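Local structure of creatinine amidohydrolase (Nostoc punctiforme PCC 73102, 3NO4) at residues Ala134-Ala139 with Cys160-Trp165; Asp110-Leu115 with Gln156-Gln161. The protein probably hydrolyses carbon-nitrogen bonds in linear amides as a metal-dependent member of the creatininase superfamily. All blocks are in the same frame, centred on the assembly; numbering follows the deposited sequence. Where two conformers were deposited one is given.

Contact 1: Ala134-Ala139 with Cys160-Trp165; sequences ATLKAA and CQVANW
Val162, on the edge strand 159-164, packs against Leu136 and Lys137 in the first turns of helix 132-150, which runs roughly opposite to the strand. Gln161 points away from the helix, whereas Val162 turns its side chain toward it. With a chi1 of 58° the two methyls of Val162 divide the work. CG2, anti to the backbone N, meets Leu136 CD1 at 3.7 Å, the two side chains crossing at a slant. The exposed side chain of Lys137 is nearly fully extended (chi2 179°, chi3 176°), and CE is its atom nearest to CG1 of Val162, at a loose 4.4 Å. All the close approaches are between side-chain atoms; the nearest CA pair, Leu136 and Val162, is 7.5 Å apart. Farther along, a water weakly bridges ND2 of Asn164 and NZ of Lys137, accepting from ND2 at 3.1 Å and from NZ at 3.2 Å, while OD1 of Asn164 is hydrogen-bonded to Asn127. This is the helix-to-second-strand packing of a beta-alpha-beta unit: strand 122-127 pairs in parallel with 159-164, Leu136 also touches Val108 of helix 101-118, and helix 242-265 receives Gln161 and Ala163 on the opposite face.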
ATOM      1  N   ALA A 134     -19.661   2.029  -4.804  1.00 20.98           N
ATOM      2  CA  ALA A 134     -19.019   2.501  -3.563  1.00 20.87           C
ATOM      3  C   ALA A 134     -17.516   2.721  -3.743  1.00 19.05           C
ATOM      4  O   ALA A 134     -16.988   3.787  -3.430  1.00 19.16           O
ATOM      5  CB  ALA A 134     -19.282   1.532  -2.408  1.00 20.51           C
ATOM      6  N   THR A 135     -16.855   1.727  -4.303  1.00 18.39           N
ATOM      7  CA  THR A 135     -15.411   1.803  -4.556  1.00 17.88           C
ATOM      8  C   THR A 135     -15.076   2.953  -5.534  1.00 18.41           C
ATOM      9  O   THR A 135     -14.117   3.679  -5.286  1.00 17.01           O
ATOM     10  CB  THR A 135     -14.855   0.447  -5.053  1.00 17.86           C
ATOM     11  OG1 THR A 135     -15.084  -0.551  -4.031  1.00 19.87           O
ATOM     12  CG2 THR A 135     -13.347   0.544  -5.385  1.00 19.12           C
ATOM     13  N   LEU A 136     -15.883   3.116  -6.603  1.00 18.03           N
ATOM     14  CA  LEU A 136     -15.701   4.230  -7.559  1.00 19.14           C
ATOM     15  C   LEU A 136     -15.803   5.583  -6.877  1.00 18.94           C
ATOM     16  O   LEU A 136     -14.950   6.443  -7.111  1.00 19.05           O
ATOM     17  CB  LEU A 136     -16.675   4.197  -8.754  1.00 19.03           C
ATOM     18  CG  LEU A 136     -16.286   3.334  -9.946  1.00 21.82           C
ATOM     19  CD1 LEU A 136     -17.454   3.362 -10.930  1.00 23.65           C
ATOM     20  CD2 LEU A 136     -14.944   3.757 -10.628  1.00 21.87           C
ATOM     21  N   LYS A 137     -16.846   5.770  -6.053  1.00 19.03           N
ATOM     22  CA  LYS A 137     -17.021   7.038  -5.362  1.00 19.80           C
ATOM     23  C   LYS A 137     -15.834   7.311  -4.403  1.00 19.82           C
ATOM     24  O   LYS A 137     -15.299   8.435  -4.322  1.00 19.44           O
ATOM     25  CB  LYS A 137     -18.381   7.084  -4.638  1.00 21.94           C
ATOM     26  CG  LYS A 137     -19.556   7.304  -5.610  1.00 24.12           C
ATOM     27  CD  LYS A 137     -20.859   7.320  -4.812  1.00 31.12           C
ATOM     28  CE  LYS A 137     -22.112   7.633  -5.686  1.00 34.93           C
ATOM     29  NZ  LYS A 137     -23.332   7.139  -4.930  1.00 39.83           N
ATOM     30  N   ALA A 138     -15.378   6.255  -3.735  1.00 18.99           N
ATOM     31  CA  ALA A 138     -14.180   6.327  -2.912  1.00 18.04           C
ATOM     32  C   ALA A 138     -12.949   6.712  -3.718  1.00 17.55           C
ATOM     33  O   ALA A 138     -12.180   7.570  -3.308  1.00 17.13           O
ATOM     34  CB  ALA A 138     -13.960   5.009  -2.199  1.00 17.52           C
ATOM     35  N   ALA A 139     -12.779   6.066  -4.856  1.00 17.60           N
ATOM     36  CA  ALA A 139     -11.693   6.349  -5.788  1.00 17.84           C
ATOM     37  C   ALA A 139     -11.676   7.790  -6.263  1.00 18.42           C
ATOM     38  O   ALA A 139     -10.608   8.363  -6.411  1.00 18.80           O
ATOM     39  CB  ALA A 139     -11.744   5.379  -7.022  1.00 16.76           C
ATOM     40  N   CYS A 160     -15.282  13.855 -11.516  1.00 20.73           N
ATOM     41  CA  CYS A 160     -15.691  12.519 -11.891  1.00 20.92           C
ATOM     42  C   CYS A 160     -17.132  12.291 -11.467  1.00 21.85           C
ATOM     43  O   CYS A 160     -17.575  12.804 -10.408  1.00 21.55           O
ATOM     44  CB  CYS A 160     -14.795  11.472 -11.235  1.00 20.60           C
ATOM     45  SG  CYS A 160     -13.035  11.553 -11.655  1.00 23.34           S
ATOM     46  N   GLN A 161     -17.864  11.551 -12.298  1.00 22.24           N
ATOM     47  CA  GLN A 161     -19.236  11.102 -11.976  0.50 23.05           C
ATOM     48  C   GLN A 161     -19.409   9.683 -12.512  1.00 23.28           C
ATOM     49  O   GLN A 161     -18.858   9.342 -13.584  1.00 22.67           O
ATOM     50  CB  GLN A 161     -20.311  12.019 -12.591  0.50 23.96           C
ATOM     51  CG  GLN A 161     -21.751  11.789 -12.028  0.50 24.43           C
ATOM     52  CD  GLN A 161     -22.878  12.261 -12.924  0.50 24.85           C
ATOM     53  OE1 GLN A 161     -22.887  13.389 -13.390  0.50 25.78           O
ATOM     54  NE2 GLN A 161     -23.862  11.396 -13.131  0.50 25.24           N
ATOM     55  N   VAL A 162     -20.175   8.883 -11.779  1.00 23.24           N
ATOM     56  CA  VAL A 162     -20.590   7.553 -12.194  1.00 24.09           C
ATOM     57  C   VAL A 162     -22.098   7.621 -12.555  1.00 25.07           C
ATOM     58  O   VAL A 162     -22.899   8.267 -11.850  1.00 24.40           O
ATOM     59  CB  VAL A 162     -20.266   6.472 -11.117  1.00 24.40           C
ATOM     60  CG1 VAL A 162     -20.939   6.798  -9.799  1.00 24.90           C
ATOM     61  CG2 VAL A 162     -20.688   5.064 -11.648  1.00 24.96           C
ATOM     62  N   ALA A 163     -22.459   7.032 -13.705  1.00 24.15           N
ATOM     63  CA  ALA A 163     -23.836   6.954 -14.156  1.00 24.39           C
ATOM     64  C   ALA A 163     -24.130   5.478 -14.342  1.00 24.25           C
ATOM     65  O   ALA A 163     -23.458   4.799 -15.133  1.00 25.11           O
ATOM     66  CB  ALA A 163     -24.007   7.708 -15.465  1.00 24.09           C
ATOM     67  N   ASN A 164     -25.123   4.980 -13.630  1.00 23.70           N
ATOM     68  CA  ASN A 164     -25.422   3.560 -13.600  1.00 23.07           C
ATOM     69  C   ASN A 164     -26.579   3.324 -14.546  1.00 24.26           C
ATOM     70  O   ASN A 164     -27.665   3.771 -14.267  1.00 24.20           O
ATOM     71  CB  ASN A 164     -25.757   3.144 -12.177  1.00 22.51           C
ATOM     72  CG  ASN A 164     -24.636   3.474 -11.221  1.00 21.93           C
ATOM     73  OD1 ASN A 164     -23.534   2.926 -11.357  1.00 22.34           O
ATOM     74  ND2 ASN A 164     -24.885   4.395 -10.276  1.00 17.73           N
ATOM     75  N   TRP A 165     -26.346   2.623 -15.668  1.00 24.32           N
ATOM     76  CA  TRP A 165     -27.390   2.496 -16.696  1.00 24.97           C
ATOM     77  C   TRP A 165     -28.693   1.882 -16.171  1.00 26.03           C
ATOM     78  O   TRP A 165     -29.775   2.326 -16.525  1.00 27.04           O
ATOM     79  CB  TRP A 165     -26.899   1.719 -17.902  1.00 25.33           C
ATOM     80  CG  TRP A 165     -26.896   0.216 -17.803  1.00 24.41           C
ATOM     81  CD1 TRP A 165     -25.886  -0.560 -17.411  1.00 23.80           C
ATOM     82  CD2 TRP A 165     -27.975  -0.650 -18.132  1.00 24.41           C
ATOM     83  NE1 TRP A 165     -26.238  -1.880 -17.490  1.00 24.53           N
ATOM     84  CE2 TRP A 165     -27.530  -1.965 -17.914  1.00 24.01           C
ATOM     85  CE3 TRP A 165     -29.265  -0.444 -18.626  1.00 27.25           C
ATOM     86  CZ2 TRP A 165     -28.340  -3.093 -18.172  1.00 26.51           C
ATOM     87  CZ3 TRP A 165     -30.090  -1.556 -18.863  1.00 29.27           C
ATOM     88  CH2 TRP A 165     -29.617  -2.867 -18.625  1.00 27.83           C
TER
HETATM   89  O   HOH W   1     -24.184   6.273  -7.939  1.00 30.69           O

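Contact 2: Asp110-Leu115 with Gln156-Gln161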
ATOM      1  N   ASP A 110      -4.668   6.168 -11.152  1.00 17.41           N
ATOM      2  CA  ASP A 110      -3.716   6.160 -12.270  1.00 17.82           C
ATOM      3  C   ASP A 110      -4.334   6.642 -13.581  1.00 18.84           C
ATOM      4  O   ASP A 110      -3.709   7.440 -14.288  1.00 20.22           O
ATOM      5  CB  ASP A 110      -3.106   4.762 -12.452  1.00 18.01           C
ATOM      6  CG  ASP A 110      -2.105   4.380 -11.337  1.00 19.11           C
ATOM      7  OD1 ASP A 110      -1.748   5.259 -10.502  1.00 18.34           O
ATOM      8  OD2 ASP A 110      -1.672   3.194 -11.295  1.00 21.12           O
ATOM      9  N   TYR A 111      -5.532   6.154 -13.925  1.00 18.29           N
ATOM     10  CA  TYR A 111      -6.201   6.551 -15.176  1.00 18.97           C
ATOM     11  C   TYR A 111      -6.441   8.061 -15.187  1.00 19.38           C
ATOM     12  O   TYR A 111      -6.055   8.741 -16.149  1.00 19.52           O
ATOM     13  CB  TYR A 111      -7.590   5.892 -15.315  1.00 19.29           C
ATOM     14  CG  TYR A 111      -7.666   4.501 -15.889  1.00 17.98           C
ATOM     15  CD1 TYR A 111      -6.800   3.479 -15.466  1.00 20.22           C
ATOM     16  CD2 TYR A 111      -8.651   4.182 -16.804  1.00 20.18           C
ATOM     17  CE1 TYR A 111      -6.905   2.171 -15.981  1.00 19.34           C
ATOM     18  CE2 TYR A 111      -8.773   2.884 -17.333  1.00 22.05           C
ATOM     19  CZ  TYR A 111      -7.933   1.877 -16.894  1.00 20.75           C
ATOM     20  OH  TYR A 111      -8.067   0.596 -17.431  1.00 21.71           O
ATOM     21  N   VAL A 112      -7.069   8.562 -14.099  1.00 18.62           N
ATOM     22  CA  VAL A 112      -7.487   9.947 -14.013  1.00 18.71           C
ATOM     23  C   VAL A 112      -6.289  10.877 -13.948  1.00 19.46           C
ATOM     24  O   VAL A 112      -6.293  11.922 -14.603  1.00 20.46           O
ATOM     25  CB  VAL A 112      -8.511  10.225 -12.858  1.00 19.05           C
ATOM     26  CG1 VAL A 112      -8.832  11.711 -12.785  1.00 16.49           C
ATOM     27  CG2 VAL A 112      -9.791   9.382 -13.062  1.00 20.11           C
ATOM     28  N   THR A 113      -5.238  10.491 -13.216  1.00 20.15           N
ATOM     29  CA  THR A 113      -4.021  11.330 -13.150  1.00 20.02           C
ATOM     30  C   THR A 113      -3.365  11.523 -14.518  1.00 21.07           C
ATOM     31  O   THR A 113      -3.007  12.659 -14.863  1.00 21.14           O
ATOM     32  CB  THR A 113      -3.010  10.845 -12.088  1.00 19.96           C
ATOM     33  OG1 THR A 113      -3.706  10.710 -10.845  1.00 20.51           O
ATOM     34  CG2 THR A 113      -1.859  11.877 -11.911  1.00 19.49           C
ATOM     35  N   CYS A 114      -3.215  10.424 -15.283  1.00 20.35           N
ATOM     36  CA  CYS A 114      -2.598  10.488 -16.609  1.00 20.66           C
ATOM     37  C   CYS A 114      -3.395  11.444 -17.501  1.00 20.34           C
ATOM     38  O   CYS A 114      -2.825  12.354 -18.089  1.00 20.70           O
ATOM     39  CB  CYS A 114      -2.541   9.103 -17.263  1.00 20.19           C
ATOM     40  SG  CYS A 114      -1.414   7.938 -16.515  1.00 22.95           S
ATOM     41  N   LEU A 115      -4.706  11.245 -17.558  1.00 19.49           N
ATOM     42  CA  LEU A 115      -5.592  12.024 -18.436  1.00 20.07           C
ATOM     43  C   LEU A 115      -5.798  13.458 -17.981  1.00 20.86           C
ATOM     44  O   LEU A 115      -5.857  14.369 -18.833  1.00 21.14           O
ATOM     45  CB  LEU A 115      -6.941  11.312 -18.674  1.00 18.97           C
ATOM     46  CG  LEU A 115      -6.799  10.015 -19.473  1.00 18.79           C
ATOM     47  CD1 LEU A 115      -7.935   9.032 -19.204  1.00 17.51           C
ATOM     48  CD2 LEU A 115      -6.604  10.312 -20.978  1.00 21.66           C
ATOM     49  N   GLN A 156      -8.216  21.527  -9.718  1.00 26.00           N
ATOM     50  CA  GLN A 156      -9.480  22.081  -9.157  1.00 27.39           C
ATOM     51  C   GLN A 156     -10.716  21.893 -10.065  1.00 26.87           C
ATOM     52  O   GLN A 156     -11.833  21.729  -9.582  1.00 27.59           O
ATOM     53  CB  GLN A 156      -9.273  23.546  -8.757  1.00 28.03           C
ATOM     54  CG  GLN A 156     -10.439  24.139  -8.032  1.00 30.74           C
ATOM     55  CD  GLN A 156     -10.193  25.545  -7.535  1.00 33.86           C
ATOM     56  OE1 GLN A 156      -9.072  25.926  -7.154  1.00 29.08           O
ATOM     57  NE2 GLN A 156     -11.266  26.328  -7.520  1.00 35.05           N
ATOM     58  N   GLN A 157     -10.484  21.862 -11.366  1.00 27.06           N
ATOM     59  CA  GLN A 157     -11.506  21.647 -12.362  1.00 27.74           C
ATOM     60  C   GLN A 157     -11.896  20.165 -12.554  1.00 25.93           C
ATOM     61  O   GLN A 157     -12.921  19.922 -13.145  1.00 25.03           O
ATOM     62  CB  GLN A 157     -11.084  22.243 -13.727  1.00 28.77           C
ATOM     63  CG  GLN A 157     -11.154  23.775 -13.751  1.00 32.68           C
ATOM     64  CD  GLN A 157     -10.166  24.426 -12.810  1.00 36.11           C
ATOM     65  OE1 GLN A 157      -8.954  24.195 -12.921  1.00 39.95           O
ATOM     66  NE2 GLN A 157     -10.675  25.217 -11.840  1.00 38.26           N
ATOM     67  N   VAL A 158     -11.084  19.205 -12.097  1.00 23.91           N
ATOM     68  CA  VAL A 158     -11.292  17.795 -12.457  1.00 22.38           C
ATOM     69  C   VAL A 158     -12.498  17.271 -11.674  1.00 21.48           C
ATOM     70  O   VAL A 158     -12.588  17.447 -10.430  1.00 19.14           O
ATOM     71  CB  VAL A 158     -10.055  16.915 -12.208  1.00 22.02           C
ATOM     72  CG1 VAL A 158     -10.391  15.393 -12.356  1.00 20.55           C
ATOM     73  CG2 VAL A 158      -8.903  17.341 -13.156  1.00 19.74           C
ATOM     74  N   GLN A 159     -13.415  16.670 -12.428  1.00 21.07           N
ATOM     75  CA  GLN A 159     -14.670  16.156 -11.882  1.00 21.86           C
ATOM     76  C   GLN A 159     -14.881  14.759 -12.408  1.00 21.80           C
ATOM     77  O   GLN A 159     -14.665  14.519 -13.605  1.00 21.84           O
ATOM     78  CB  GLN A 159     -15.842  17.019 -12.328  1.00 22.14           C
ATOM     79  CG  GLN A 159     -15.796  18.424 -11.816  1.00 23.39           C
ATOM     80  CD  GLN A 159     -16.888  19.309 -12.361  1.00 21.98           C
ATOM     81  OE1 GLN A 159     -17.816  18.848 -13.042  1.00 23.09           O
ATOM     82  NE2 GLN A 159     -16.798  20.600 -12.054  1.00 22.01           N
ATOM     83  N   CYS A 160     -15.282  13.855 -11.516  1.00 20.73           N
ATOM     84  CA  CYS A 160     -15.691  12.519 -11.891  1.00 20.92           C
ATOM     85  C   CYS A 160     -17.132  12.291 -11.467  1.00 21.85           C
ATOM     86  O   CYS A 160     -17.575  12.804 -10.408  1.00 21.55           O
ATOM     87  CB  CYS A 160     -14.795  11.472 -11.235  1.00 20.60           C
ATOM     88  SG  CYS A 160     -13.035  11.553 -11.655  1.00 23.34           S
ATOM     89  N   GLN A 161     -17.864  11.551 -12.298  1.00 22.24           N
ATOM     90  CA  GLN A 161     -19.236  11.102 -11.976  0.50 23.05           C
ATOM     91  C   GLN A 161     -19.409   9.683 -12.512  1.00 23.28           C
ATOM     92  O   GLN A 161     -18.858   9.342 -13.584  1.00 22.67           O
ATOM     93  CB  GLN A 161     -20.311  12.019 -12.591  0.50 23.96           C
ATOM     94  CG  GLN A 161     -21.751  11.789 -12.028  0.50 24.43           C
ATOM     95  CD  GLN A 161     -22.878  12.261 -12.924  0.50 24.85           C
ATOM     96  OE1 GLN A 161     -22.887  13.389 -13.390  0.50 25.78           O
ATOM     97  NE2 GLN A 161     -23.862  11.396 -13.131  0.50 25.24           N
TER
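The backbone N of Cys160, whose sulfur rests against Val112, is hydrogen-bonded to OH of Tyr144, linking helix 132-150 to the strand beside the point where helix 101-118 packs. The arrangement is that of a parallel alpha/beta sheet with both helices lying on one face, here at the start of edge strand 159-164. Val112 is the helix residue that makes the contact, and its two methyls take separate partners. CG1, placed anti to the backbone N by a chi1 of 177°, reaches CG1 of Val158 at 4.0 Å. That methyl of Val158 is likewise anti to its own N (chi1 170°), and the two valines pass alongside each other, running in opposite senses. Val158 and Cys160 both point toward the helix, with the intervening Gln159 pointing away, the alternation that lets one valine bridge two positions of the incoming chain. The backbones stay well apart, with CA of Val112 8.9 Å from CA of Cys160, and every touching residue is buried. Phe123 of strand 122-127 touches Val112, Val158 and Cys160, completing a small apolar cluster. On the same helix, OD1 of Asp110 makes a salt bridge to Arg100 of the third subunit. The second branch of Val112, CG2, is 4.1 Å from SG of Cys160.

Both contacts end on strand 159-164, sharing Cys160 and Gln161, and their centres lie 13 Å apart. Along the chain the order is helix 101-118, strand 122-127, helix 132-150, strand 159-164: contact 2 spans all four, whereas contact 1 closes the local beta-alpha-beta unit. Helix 132-150 lies along the strand, its first turns over Val162 and later ones over Cys160 and Val158, while helix 101-118 adds Val112 at the start. Contact 2 is fully buried; contact 1 is partly open. In the six-chain assembly, helix 132-150 packs on its counterpart in the second subunit, which contact 2 also meets through 156-161, while helix 101-118 faces the third.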